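Local atomic coordinates of catechol 1,2-dioxygenase (Burkholderia vietnamiensis, PDB entry 5TD3), a protein that probably catalyses the intradiol ring cleavage of catechol to cis,cis-muconate with molecular oxygen. Residues R232-H237 against E255-I260; T277-G282 against Y292-F297; D129-I134 against T200-T205. One frame throughout, in Å; residues are numbered along the deposited sequence.

Contact 1 of 3, residues R232-H237 against E255-I260; sequences RPAHVH and EGDPLI. With ZN (zinc ion), chain C.
Ala234 and Asp257 make the polar link between R232-H237 and the turn E255-I260. Ala234 N donates to Asp257 OD2 over 2.9 Å with an almost perfectly straight N-H (178°), and it reaches the oxygen from well above the carboxylate plane. The other carboxylate oxygen works inside the turn: Asp257 OD1 uses its anti lone pair to accept from Leu259 N at 2.9 Å. That closes an Asx turn within a type I beta turn running from Asp257 to Ile260. One carboxylate, held through both oxygens, thus shapes its own loop and ties it to the chain leading into strand 235-241.

Packing of the Pro233 ring accompanies this bond. The ring lies against the turn, its CB 3.6 Å from Asp257 OD1 and 4.0 Å from Leu259 CB, while its CG meets the carbonyl O of Leu259. Leu259 crosses the proline at a slant and sends CD1 toward the carbonyl of Arg232.

Second-shell and metal contacts follow along the same backbone. With CG between its backbone N and carbonyl carbon (chi1 59°), His235 turns ND1 back to Pro233 O, donating at 2.7 Å with the acceptor close to the ring plane. This bond fixes the rotation of the imidazole while NE2 binds the zinc ion at 2.1 Å. The Arg232 guanidinium lies over one face of that ring, CZ 4.0 Å above the plane and shifted toward the rim, and the edge of the guanidinium meets His237 CE1; Arg232 NH2 is salt-bridged to Asp263. His237 NE2 and Tyr175 OH also bind the zinc. Histidine and tyrosine ligands of this kind are characteristic of the intradiol dioxygenase metal site, which normally holds ferric iron.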
ATOM      1  N   ARG A 232     -14.685   5.446  16.253  1.00 19.46           N
ATOM      2  CA  ARG A 232     -15.761   6.260  15.712  1.00 22.10           C
ATOM      3  C   ARG A 232     -16.878   6.396  16.740  1.00 20.02           C
ATOM      4  O   ARG A 232     -17.137   5.455  17.496  1.00 23.95           O
ATOM      5  CB  ARG A 232     -16.355   5.634  14.445  1.00 21.66           C
ATOM      6  CG  ARG A 232     -15.333   5.286  13.389  1.00 23.35           C
ATOM      7  CD  ARG A 232     -15.944   5.263  12.012  1.00 22.60           C
ATOM      8  NE  ARG A 232     -16.388   6.581  11.610  1.00 21.00           N
ATOM      9  CZ  ARG A 232     -17.306   6.802  10.685  1.00 41.61           C
ATOM     10  NH1 ARG A 232     -17.882   5.783  10.057  1.00 48.41           N
ATOM     11  NH2 ARG A 232     -17.640   8.041  10.387  1.00 35.81           N
ATOM     12  N   PRO A 233     -17.572   7.533  16.771  1.00 20.89           N
ATOM     13  CA  PRO A 233     -18.797   7.625  17.569  1.00 18.89           C
ATOM     14  C   PRO A 233     -19.875   6.734  16.963  1.00 19.75           C
ATOM     15  O   PRO A 233     -19.788   6.318  15.804  1.00 21.78           O
ATOM     16  CB  PRO A 233     -19.176   9.107  17.462  1.00 21.14           C
ATOM     17  CG  PRO A 233     -18.625   9.511  16.097  1.00 19.15           C
ATOM     18  CD  PRO A 233     -17.320   8.769  16.001  1.00 25.22           C
ATOM     19  N   ALA A 234     -20.898   6.431  17.764  1.00 19.66           N
ATOM     20  CA  ALA A 234     -22.024   5.669  17.232  1.00 24.73           C
ATOM     21  C   ALA A 234     -22.684   6.439  16.094  1.00 26.45           C
ATOM     22  O   ALA A 234     -22.859   7.660  16.166  1.00 25.46           O
ATOM     23  CB  ALA A 234     -23.047   5.364  18.330  1.00 24.59           C
ATOM     24  N   HIS A 235     -23.069   5.718  15.041  1.00 25.64           N
ATOM     25  CA  HIS A 235     -23.600   6.362  13.846  1.00 21.15           C
ATOM     26  C   HIS A 235     -24.406   5.339  13.059  1.00 22.44           C
ATOM     27  O   HIS A 235     -24.367   4.138  13.326  1.00 19.09           O
ATOM     28  CB  HIS A 235     -22.470   6.919  12.981  1.00 21.58           C
ATOM     29  CG  HIS A 235     -21.500   5.861  12.554  1.00 20.80           C
ATOM     30  ND1 HIS A 235     -20.511   5.385  13.386  1.00 20.80           N
ATOM     31  CD2 HIS A 235     -21.395   5.154  11.401  1.00 23.57           C
ATOM     32  CE1 HIS A 235     -19.829   4.441  12.760  1.00 24.83           C
ATOM     33  NE2 HIS A 235     -20.344   4.286  11.554  1.00 22.81           N
ATOM     34  N   VAL A 236     -25.129   5.838  12.066  1.00 19.08           N
ATOM     35  CA  VAL A 236     -25.940   5.019  11.176  1.00 21.57           C
ATOM     36  C   VAL A 236     -25.657   5.494   9.765  1.00 20.52           C
ATOM     37  O   VAL A 236     -25.649   6.705   9.519  1.00 22.26           O
ATOM     38  CB  VAL A 236     -27.443   5.143  11.482  1.00 23.82           C
ATOM     39  CG1 VAL A 236     -28.245   4.316  10.497  1.00 30.38           C
ATOM     40  CG2 VAL A 236     -27.752   4.700  12.916  1.00 25.13           C
ATOM     41  N   HIS A 237     -25.404   4.553   8.850  1.00 20.55           N
ATOM     42  CA  HIS A 237     -25.139   4.870   7.448  1.00 20.19           C
ATOM     43  C   HIS A 237     -26.419   4.849   6.626  1.00 20.70           C
ATOM     44  O   HIS A 237     -27.323   4.041   6.877  1.00 22.59           O
ATOM     45  CB  HIS A 237     -24.186   3.865   6.791  1.00 17.51           C
ATOM     46  CG  HIS A 237     -22.829   3.787   7.416  1.00 18.92           C
ATOM     47  ND1 HIS A 237     -21.760   4.527   6.962  1.00 21.91           N
ATOM     48  CD2 HIS A 237     -22.349   3.007   8.417  1.00 17.85           C
ATOM     49  CE1 HIS A 237     -20.689   4.244   7.687  1.00 20.25           C
ATOM     50  NE2 HIS A 237     -21.018   3.316   8.571  1.00 21.85           N
ATOM     51  N   GLU A 255     -26.690  11.462  18.958  1.00 35.68           N
ATOM     52  CA  GLU A 255     -26.531  12.604  19.839  1.00 29.76           C
ATOM     53  C   GLU A 255     -25.904  12.193  21.167  1.00 41.46           C
ATOM     54  O   GLU A 255     -26.260  11.169  21.755  1.00 36.99           O
ATOM     55  CB  GLU A 255     -27.904  13.232  20.081  1.00 31.33           C
ATOM     56  CG  GLU A 255     -27.883  14.535  20.815  1.00 33.08           C
ATOM     57  CD  GLU A 255     -29.280  15.104  20.965  1.00 39.17           C
ATOM     58  OE1 GLU A 255     -30.172  14.371  21.460  1.00 41.31           O
ATOM     59  OE2 GLU A 255     -29.495  16.264  20.554  1.00 47.51           O
ATOM     60  N   GLY A 256     -24.969  13.006  21.642  1.00 31.35           N
ATOM     61  CA  GLY A 256     -24.404  12.810  22.954  1.00 37.50           C
ATOM     62  C   GLY A 256     -23.254  11.835  23.038  1.00 33.72           C
ATOM     63  O   GLY A 256     -22.698  11.668  24.130  1.00 40.37           O
ATOM     64  N   ASP A 257     -22.871  11.192  21.937  1.00 30.57           N
ATOM     65  CA  ASP A 257     -21.713  10.307  21.975  1.00 29.55           C
ATOM     66  C   ASP A 257     -20.472  11.139  22.284  1.00 30.91           C
ATOM     67  O   ASP A 257     -20.263  12.183  21.651  1.00 28.96           O
ATOM     68  CB  ASP A 257     -21.530   9.571  20.646  1.00 27.72           C
ATOM     69  CG  ASP A 257     -20.549   8.415  20.757  1.00 32.24           C
ATOM     70  OD1 ASP A 257     -19.362   8.675  21.057  1.00 29.86           O
ATOM     71  OD2 ASP A 257     -20.956   7.246  20.551  1.00 28.28           O
ATOM     72  N   PRO A 258     -19.648  10.739  23.256  1.00 36.32           N
ATOM     73  CA  PRO A 258     -18.475  11.562  23.607  1.00 37.25           C
ATOM     74  C   PRO A 258     -17.460  11.704  22.481  1.00 38.44           C
ATOM     75  O   PRO A 258     -16.687  12.671  22.483  1.00 37.21           O
ATOM     76  CB  PRO A 258     -17.873  10.826  24.814  1.00 42.41           C
ATOM     77  CG  PRO A 258     -18.969   9.936  25.321  1.00 44.64           C
ATOM     78  CD  PRO A 258     -19.788   9.566  24.133  1.00 35.04           C
ATOM     79  N   LEU A 259     -17.434  10.781  21.524  1.00 29.46           N
ATOM     80  CA  LEU A 259     -16.514  10.835  20.396  1.00 27.10           C
ATOM     81  C   LEU A 259     -17.088  11.573  19.201  1.00 24.87           C
ATOM     82  O   LEU A 259     -16.497  11.527  18.115  1.00 25.05           O
ATOM     83  CB  LEU A 259     -16.127   9.417  19.967  1.00 31.10           C
ATOM     84  CG  LEU A 259     -15.228   8.617  20.903  1.00 38.51           C
ATOM     85  CD1 LEU A 259     -15.087   7.214  20.350  1.00 39.35           C
ATOM     86  CD2 LEU A 259     -13.870   9.278  21.018  1.00 40.75           C
ATOM     87  N   ILE A 260     -18.218  12.256  19.376  1.00 31.67           N
ATOM     88  CA  ILE A 260     -18.977  12.754  18.233  1.00 32.31           C
ATOM     89  C   ILE A 260     -18.176  13.759  17.417  1.00 33.79           C
ATOM     90  O   ILE A 260     -18.288  13.792  16.184  1.00 38.18           O
ATOM     91  CB  ILE A 260     -20.316  13.337  18.728  1.00 38.56           C
ATOM     92  CG1 ILE A 260     -21.309  13.505  17.579  1.00 40.59           C
ATOM     93  CG2 ILE A 260     -20.102  14.625  19.527  1.00 42.12           C
ATOM     94  CD1 ILE A 260     -22.762  13.552  18.046  1.00 37.10           C
TER
HETATM   95 ZN    ZN C 401     -20.046   2.767  10.171  1.00 21.18          ZN

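Contact 2 of 3, residues T277-G282 against Y292-F297; sequences TTKTGG and YQDITF
Lys279 meets Tyr292 and Asp294 because two torsion choices converge. The tyrosine ring is swung between its own backbone N and carbonyl carbon (chi1 66°), which brings it beside the neighbouring strand, and the lysine runs fully extended beyond CG, passing across the ring to the carboxylate. Lys279 CB sits over one ring face, 4.0 Å from the Tyr292 centroid, in a CH-pi contact. Farther out, Lys279 CD comes within 3.5 Å of Tyr292 OH, and Lys279 NZ forms a salt bridge to Asp294 OD2 at 3.1 Å, approaching from above the carboxylate plane. The same OD2 is also hydrogen-bonded to His148 NE2, so the carboxylate joins an edge strand to the interior of the sheet. Its OD1 lies at the edge of the Tyr292 ring, and Gly282 CA packs against Tyr292 CD1 at 3.6 Å.

The opposite sheet face carries Thr278 and Gln293. A bend at chi2 (-95°) directs the amide of Gln293 to its neighbour, and Thr278 OG1 donates to Gln293 OE1 over 3.0 Å, tilted 29° from the carbonyl plane.

Four backbone bonds join the strands, two for Thr277 with Asp294 and two for Lys279 with Tyr292, while Thr278 and Gln293 form the non-hydrogen-bonded pair between them. A water bridges Thr277 OG1 and Asp294 O. Strands 276-279 and 292-300, successive in the chain and linked by a long loop, form an antiparallel beta hairpin with 276-279 the outermost strand, within this chain, of a mixed sheet.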
ATOM      1  N   THR A 277     -34.897  11.286  21.228  1.00 37.33           N
ATOM      2  CA  THR A 277     -35.905  11.423  22.271  1.00 38.94           C
ATOM      3  C   THR A 277     -36.375  10.046  22.711  1.00 41.99           C
ATOM      4  O   THR A 277     -36.598   9.158  21.882  1.00 42.20           O
ATOM      5  CB  THR A 277     -37.098  12.272  21.784  1.00 51.33           C
ATOM      6  OG1 THR A 277     -37.693  11.662  20.631  1.00 62.91           O
ATOM      7  CG2 THR A 277     -36.646  13.670  21.419  1.00 44.13           C
ATOM      8  N   THR A 278     -36.549   9.879  24.021  1.00 40.45           N
ATOM      9  CA  THR A 278     -37.093   8.640  24.556  1.00 40.87           C
ATOM     10  C   THR A 278     -38.614   8.700  24.501  1.00 42.63           C
ATOM     11  O   THR A 278     -39.221   9.679  24.945  1.00 44.45           O
ATOM     12  CB  THR A 278     -36.619   8.412  25.994  1.00 45.90           C
ATOM     13  OG1 THR A 278     -35.182   8.397  26.038  1.00 43.06           O
ATOM     14  CG2 THR A 278     -37.169   7.090  26.547  1.00 42.25           C
ATOM     15  N   LYS A 279     -39.222   7.645  23.968  1.00 47.61           N
ATOM     16  CA  LYS A 279     -40.664   7.553  23.813  1.00 50.34           C
ATOM     17  C   LYS A 279     -41.156   6.253  24.430  1.00 52.65           C
ATOM     18  O   LYS A 279     -40.376   5.345  24.719  1.00 43.22           O
ATOM     19  CB  LYS A 279     -41.076   7.615  22.332  1.00 47.32           C
ATOM     20  CG  LYS A 279     -40.749   8.939  21.644  1.00 46.71           C
ATOM     21  CD  LYS A 279     -41.422   9.041  20.276  1.00 45.78           C
ATOM     22  CE  LYS A 279     -41.247  10.433  19.681  1.00 49.59           C
ATOM     23  NZ  LYS A 279     -41.851  10.573  18.321  1.00 54.09           N
ATOM     24  N   THR A 280     -42.462   6.181  24.659  1.00 46.33           N
ATOM     25  CA  THR A 280     -43.090   4.962  25.150  1.00 49.00           C
ATOM     26  C   THR A 280     -44.058   4.441  24.093  1.00 47.64           C
ATOM     27  O   THR A 280     -44.251   5.052  23.038  1.00 51.19           O
ATOM     28  CB  THR A 280     -43.785   5.186  26.498  1.00 55.61           C
ATOM     29  OG1 THR A 280     -44.339   6.504  26.540  1.00 53.36           O
ATOM     30  CG2 THR A 280     -42.791   5.015  27.636  1.00 53.93           C
ATOM     31  N   GLY A 281     -44.661   3.292  24.387  1.00 47.90           N
ATOM     32  CA  GLY A 281     -45.512   2.624  23.424  1.00 55.20           C
ATOM     33  C   GLY A 281     -44.761   1.762  22.434  1.00 50.65           C
ATOM     34  O   GLY A 281     -45.245   1.542  21.321  1.00 53.19           O
ATOM     35  N   GLY A 282     -43.577   1.268  22.814  1.00 48.61           N
ATOM     36  CA  GLY A 282     -42.771   0.492  21.886  1.00 46.19           C
ATOM     37  C   GLY A 282     -43.406  -0.818  21.457  1.00 48.36           C
ATOM     38  O   GLY A 282     -43.176  -1.285  20.337  1.00 47.50           O
ATOM     39  N   TYR A 292     -38.366   3.226  24.059  1.00 42.21           N
ATOM     40  CA  TYR A 292     -37.442   3.136  22.939  1.00 42.97           C
ATOM     41  C   TYR A 292     -36.896   4.526  22.640  1.00 41.00           C
ATOM     42  O   TYR A 292     -37.385   5.535  23.157  1.00 38.33           O
ATOM     43  CB  TYR A 292     -38.111   2.522  21.703  1.00 41.12           C
ATOM     44  CG  TYR A 292     -39.205   3.373  21.103  1.00 38.19           C
ATOM     45  CD1 TYR A 292     -40.516   3.269  21.546  1.00 45.11           C
ATOM     46  CD2 TYR A 292     -38.924   4.284  20.095  1.00 37.43           C
ATOM     47  CE1 TYR A 292     -41.519   4.051  20.996  1.00 49.49           C
ATOM     48  CE2 TYR A 292     -39.914   5.067  19.543  1.00 45.40           C
ATOM     49  CZ  TYR A 292     -41.209   4.945  19.996  1.00 45.70           C
ATOM     50  OH  TYR A 292     -42.192   5.729  19.446  1.00 47.24           O
ATOM     51  N   GLN A 293     -35.860   4.565  21.812  1.00 35.20           N
ATOM     52  CA  GLN A 293     -35.263   5.814  21.363  1.00 40.63           C
ATOM     53  C   GLN A 293     -35.780   6.133  19.974  1.00 34.21           C
ATOM     54  O   GLN A 293     -35.825   5.261  19.107  1.00 33.40           O
ATOM     55  CB  GLN A 293     -33.738   5.718  21.321  1.00 35.23           C
ATOM     56  CG  GLN A 293     -33.093   5.358  22.636  1.00 45.90           C
ATOM     57  CD  GLN A 293     -32.648   6.576  23.400  1.00 53.65           C
ATOM     58  OE1 GLN A 293     -33.471   7.376  23.839  1.00 63.03           O
ATOM     59  NE2 GLN A 293     -31.338   6.731  23.561  1.00 54.31           N
ATOM     60  N   ASP A 294     -36.138   7.389  19.749  1.00 38.51           N
ATOM     61  CA  ASP A 294     -36.758   7.788  18.498  1.00 37.32           C
ATOM     62  C   ASP A 294     -35.963   8.919  17.873  1.00 34.05           C
ATOM     63  O   ASP A 294     -35.573   9.876  18.556  1.00 34.49           O
ATOM     64  CB  ASP A 294     -38.207   8.214  18.711  1.00 43.26           C
ATOM     65  CG  ASP A 294     -38.966   8.365  17.409  1.00 37.35           C
ATOM     66  OD1 ASP A 294     -39.300   7.334  16.791  1.00 43.45           O
ATOM     67  OD2 ASP A 294     -39.274   9.513  17.030  1.00 39.58           O
ATOM     68  N   ILE A 295     -35.724   8.801  16.572  1.00 33.47           N
ATOM     69  CA  ILE A 295     -34.957   9.784  15.822  1.00 35.31           C
ATOM     70  C   ILE A 295     -35.725  10.140  14.563  1.00 32.43           C
ATOM     71  O   ILE A 295     -35.990   9.270  13.726  1.00 37.55           O
ATOM     72  CB  ILE A 295     -33.561   9.265  15.455  1.00 29.98           C
ATOM     73  CG1 ILE A 295     -32.748   9.006  16.726  1.00 29.76           C
ATOM     74  CG2 ILE A 295     -32.877  10.265  14.538  1.00 35.46           C
ATOM     75  CD1 ILE A 295     -31.351   8.494  16.462  1.00 28.01           C
ATOM     76  N   THR A 296     -36.075  11.412  14.424  1.00 33.67           N
ATOM     77  CA  THR A 296     -36.613  11.927  13.177  1.00 33.79           C
ATOM     78  C   THR A 296     -35.456  12.452  12.339  1.00 38.89           C
ATOM     79  O   THR A 296     -34.665  13.274  12.813  1.00 32.65           O
ATOM     80  CB  THR A 296     -37.633  13.038  13.437  1.00 44.15           C
ATOM     81  OG1 THR A 296     -38.652  12.571  14.339  1.00 37.47           O
ATOM     82  CG2 THR A 296     -38.283  13.470  12.130  1.00 36.56           C
ATOM     83  N   PHE A 297     -35.357  11.982  11.101  1.00 31.41           N
ATOM     84  CA  PHE A 297     -34.260  12.383  10.223  1.00 35.18           C
ATOM     85  C   PHE A 297     -34.778  12.451   8.800  1.00 34.57           C
ATOM     86  O   PHE A 297     -35.226  11.441   8.255  1.00 38.52           O
ATOM     87  CB  PHE A 297     -33.081  11.416  10.324  1.00 31.71           C
ATOM     88  CG  PHE A 297     -31.869  11.846   9.532  1.00 37.81           C
ATOM     89  CD1 PHE A 297     -31.161  12.988   9.877  1.00 38.08           C
ATOM     90  CD2 PHE A 297     -31.420  11.083   8.460  1.00 41.43           C
ATOM     91  CE1 PHE A 297     -30.045  13.376   9.152  1.00 41.81           C
ATOM     92  CE2 PHE A 297     -30.299  11.461   7.738  1.00 41.60           C
ATOM     93  CZ  PHE A 297     -29.614  12.607   8.082  1.00 38.79           C
TER
HETATM   94  O   HOH W   1     -35.845  12.968  18.504  1.00 43.69           O

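Contact 3 of 3, residues D129-I134 against T200-T205; sequences DGVAKI and TYAFRT
Val131 sets its CG2 methyl over one face of the Arg204 guanidinium, 3.5 Å above the plane and displaced toward the rim, where it comes within 3.6 Å of Arg204 NE. The arginine reaches this methyl by staying extended from CG to NE, and the two side chains cross at a slant. Lys133 shares this face of the sheet; its CB packs on Arg204 CB at 4.1 Å before the chain leads its NZ off to a salt bridge with Asp135.

On the other face Ala132 and Phe203 are apolar and buried, with Ile134 and Thr205 beside them. Phe203 presents a ring edge to Ile134, with CD1 3.9 Å from Ile134 CG2, and Ala132 CB approaches the same carbon from an oblique direction. Ile134 holds CG1 between its backbone N and carbonyl carbon (chi1 63°), an arrangement that lays the branch against Thr205, 3.5 Å from OG1. That hydroxyl is hydrogen-bonded to His168 NE2, which helps hold the threonine side chain in place.

Backbone bonds set this register in parallel fashion. Ala132 N binds Ala202 O, Arg204 N binds Ala132 O at 2.7 Å, and Ile134 N binds Arg204 O. At the start the bond from Ala202 N to Gly130 O is weak and bent (127°), and a water donates to both Gly130 O and Thr200 OG1, the latter also hydrogen-bonded to Asp198.

Strand 131-133 is the outermost of its sheet in this chain, with 200-206 between it and 144-152. Ala132 and Phe203 face Val193 of strand 190-194 in the other five-stranded sheet, and Ile134 and Phe203 reach Cys166 of strand 163-167.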
ATOM      1  N   ASP A 129     -41.522  -2.008   1.583  1.00 31.14           N
ATOM      2  CA  ASP A 129     -42.224  -0.742   1.383  1.00 31.70           C
ATOM      3  C   ASP A 129     -42.461  -0.023   2.708  1.00 39.51           C
ATOM      4  O   ASP A 129     -43.033  -0.596   3.642  1.00 32.72           O
ATOM      5  CB  ASP A 129     -43.579  -0.953   0.695  1.00 33.90           C
ATOM      6  CG  ASP A 129     -43.458  -1.260  -0.780  1.00 43.72           C
ATOM      7  OD1 ASP A 129     -42.400  -1.008  -1.376  1.00 41.63           O
ATOM      8  OD2 ASP A 129     -44.461  -1.730  -1.355  1.00 53.65           O
ATOM      9  N   GLY A 130     -42.047   1.239   2.776  1.00 32.38           N
ATOM     10  CA  GLY A 130     -42.435   2.100   3.902  1.00 38.06           C
ATOM     11  C   GLY A 130     -41.784   1.929   5.265  1.00 36.20           C
ATOM     12  O   GLY A 130     -41.340   2.912   5.867  1.00 30.99           O
ATOM     13  N   VAL A 131     -41.726   0.702   5.774  1.00 31.44           N
ATOM     14  CA  VAL A 131     -41.222   0.437   7.115  1.00 33.11           C
ATOM     15  C   VAL A 131     -40.427  -0.862   7.094  1.00 35.06           C
ATOM     16  O   VAL A 131     -40.793  -1.817   6.398  1.00 36.50           O
ATOM     17  CB  VAL A 131     -42.377   0.382   8.136  1.00 43.75           C
ATOM     18  CG1 VAL A 131     -43.457  -0.580   7.674  1.00 48.75           C
ATOM     19  CG2 VAL A 131     -41.869   0.004   9.516  1.00 40.40           C
ATOM     20  N   ALA A 132     -39.324  -0.898   7.837  1.00 31.72           N
ATOM     21  CA  ALA A 132     -38.532  -2.119   7.927  1.00 33.07           C
ATOM     22  C   ALA A 132     -37.982  -2.320   9.329  1.00 37.24           C
ATOM     23  O   ALA A 132     -37.435  -1.393   9.933  1.00 33.28           O
ATOM     24  CB  ALA A 132     -37.376  -2.112   6.925  1.00 30.71           C
ATOM     25  N   LYS A 133     -38.118  -3.543   9.829  1.00 33.86           N
ATOM     26  CA  LYS A 133     -37.453  -3.978  11.046  1.00 32.46           C
ATOM     27  C   LYS A 133     -36.207  -4.758  10.647  1.00 28.06           C
ATOM     28  O   LYS A 133     -36.309  -5.837  10.053  1.00 29.72           O
ATOM     29  CB  LYS A 133     -38.381  -4.827  11.914  1.00 36.23           C
ATOM     30  CG  LYS A 133     -37.720  -5.356  13.187  1.00 32.23           C
ATOM     31  CD  LYS A 133     -38.625  -6.360  13.879  1.00 35.73           C
ATOM     32  CE  LYS A 133     -37.847  -7.402  14.693  1.00 43.03           C
ATOM     33  NZ  LYS A 133     -36.839  -6.868  15.629  1.00 43.21           N
ATOM     34  N   ILE A 134     -35.038  -4.232  11.004  1.00 26.20           N
ATOM     35  CA  ILE A 134     -33.777  -4.736  10.473  1.00 24.79           C
ATOM     36  C   ILE A 134     -32.913  -5.404  11.530  1.00 24.33           C
ATOM     37  O   ILE A 134     -31.853  -5.947  11.187  1.00 24.79           O
ATOM     38  CB  ILE A 134     -32.992  -3.631   9.732  1.00 25.93           C
ATOM     39  CG1 ILE A 134     -32.605  -2.501  10.675  1.00 23.81           C
ATOM     40  CG2 ILE A 134     -33.833  -3.086   8.583  1.00 27.99           C
ATOM     41  CD1 ILE A 134     -31.697  -1.422  10.022  1.00 24.32           C
ATOM     42  N   THR A 200     -42.395   8.883   3.014  1.00 37.31           N
ATOM     43  CA  THR A 200     -41.958   8.543   4.358  1.00 36.06           C
ATOM     44  C   THR A 200     -41.232   7.203   4.388  1.00 36.82           C
ATOM     45  O   THR A 200     -41.499   6.302   3.590  1.00 39.71           O
ATOM     46  CB  THR A 200     -43.143   8.521   5.326  1.00 39.98           C
ATOM     47  OG1 THR A 200     -44.056   7.484   4.951  1.00 39.53           O
ATOM     48  CG2 THR A 200     -43.869   9.870   5.303  1.00 48.43           C
ATOM     49  N   TYR A 201     -40.302   7.088   5.329  1.00 33.40           N
ATOM     50  CA  TYR A 201     -39.598   5.844   5.599  1.00 32.25           C
ATOM     51  C   TYR A 201     -39.531   5.666   7.105  1.00 37.87           C
ATOM     52  O   TYR A 201     -39.574   6.641   7.860  1.00 33.90           O
ATOM     53  CB  TYR A 201     -38.176   5.854   5.022  1.00 31.15           C
ATOM     54  CG  TYR A 201     -37.240   6.647   5.899  1.00 34.06           C
ATOM     55  CD1 TYR A 201     -37.184   8.032   5.808  1.00 32.44           C
ATOM     56  CD2 TYR A 201     -36.438   6.015   6.841  1.00 30.85           C
ATOM     57  CE1 TYR A 201     -36.359   8.760   6.619  1.00 28.96           C
ATOM     58  CE2 TYR A 201     -35.614   6.738   7.665  1.00 32.56           C
ATOM     59  CZ  TYR A 201     -35.581   8.108   7.549  1.00 29.53           C
ATOM     60  OH  TYR A 201     -34.751   8.832   8.366  1.00 28.94           O
ATOM     61  N   ALA A 202     -39.390   4.415   7.543  1.00 34.82           N
ATOM     62  CA  ALA A 202     -39.123   4.158   8.949  1.00 32.36           C
ATOM     63  C   ALA A 202     -38.345   2.862   9.096  1.00 35.86           C
ATOM     64  O   ALA A 202     -38.657   1.868   8.439  1.00 37.23           O
ATOM     65  CB  ALA A 202     -40.418   4.082   9.766  1.00 33.62           C
ATOM     66  N   PHE A 203     -37.328   2.886   9.956  1.00 29.11           N
ATOM     67  CA  PHE A 203     -36.571   1.694  10.320  1.00 28.25           C
ATOM     68  C   PHE A 203     -36.786   1.392  11.795  1.00 34.62           C
ATOM     69  O   PHE A 203     -36.778   2.301  12.634  1.00 34.86           O
ATOM     70  CB  PHE A 203     -35.064   1.857  10.053  1.00 29.41           C
ATOM     71  CG  PHE A 203     -34.698   1.879   8.600  1.00 30.18           C
ATOM     72  CD1 PHE A 203     -34.582   0.698   7.883  1.00 29.71           C
ATOM     73  CD2 PHE A 203     -34.464   3.085   7.948  1.00 32.16           C
ATOM     74  CE1 PHE A 203     -34.231   0.708   6.545  1.00 27.75           C
ATOM     75  CE2 PHE A 203     -34.119   3.105   6.605  1.00 30.13           C
ATOM     76  CZ  PHE A 203     -34.009   1.914   5.900  1.00 34.43           C
ATOM     77  N   ARG A 204     -37.006   0.117  12.105  1.00 31.31           N
ATOM     78  CA  ARG A 204     -37.075  -0.359  13.478  1.00 32.60           C
ATOM     79  C   ARG A 204     -35.856  -1.238  13.712  1.00 29.73           C
ATOM     80  O   ARG A 204     -35.658  -2.228  13.003  1.00 28.37           O
ATOM     81  CB  ARG A 204     -38.380  -1.116  13.736  1.00 34.01           C
ATOM     82  CG  ARG A 204     -39.570  -0.176  13.706  1.00 32.22           C
ATOM     83  CD  ARG A 204     -40.871  -0.823  13.334  1.00 38.10           C
ATOM     84  NE  ARG A 204     -41.869   0.224  13.092  1.00 48.87           N
ATOM     85  CZ  ARG A 204     -43.182   0.042  13.132  1.00 52.99           C
ATOM     86  NH1 ARG A 204     -43.678  -1.155  13.410  1.00 56.13           N
ATOM     87  NH2 ARG A 204     -43.995   1.061  12.901  1.00 51.86           N
ATOM     88  N   THR A 205     -35.026  -0.859  14.674  1.00 29.01           N
ATOM     89  CA  THR A 205     -33.736  -1.503  14.819  1.00 26.30           C
ATOM     90  C   THR A 205     -33.309  -1.403  16.281  1.00 30.78           C
ATOM     91  O   THR A 205     -34.144  -1.246  17.180  1.00 29.18           O
ATOM     92  CB  THR A 205     -32.742  -0.879  13.826  1.00 25.05           C
ATOM     93  OG1 THR A 205     -31.495  -1.569  13.904  1.00 24.56           O
ATOM     94  CG2 THR A 205     -32.528   0.630  14.096  1.00 26.88           C
TER
HETATM   95  O   HOH W   2     -43.076   5.073   6.672  1.00 33.45           O

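Overall arrangement
Contacts 2 and 3 belong to one mixed sheet and tie on its two outermost strands within this chain, contact 2 antiparallel and contact 3 parallel. They touch where Tyr201 OH and Phe297 O form a probable hydrogen bond. Contact 2 is the more exposed, adding a salt bridge, a side-chain hydrogen bond and a CH-pi contact to its backbone pairing; contact 3 divides its chemistry between an arginine-bearing face and a buried apolar one. Contact 1 joins the other sheet to a loop, is partly buried, and alone carries metal ligands, which lie just beyond the residues that touch the loop. Its centre lies about 17 Å from that of contact 2 and 21 Å from that of contact 3.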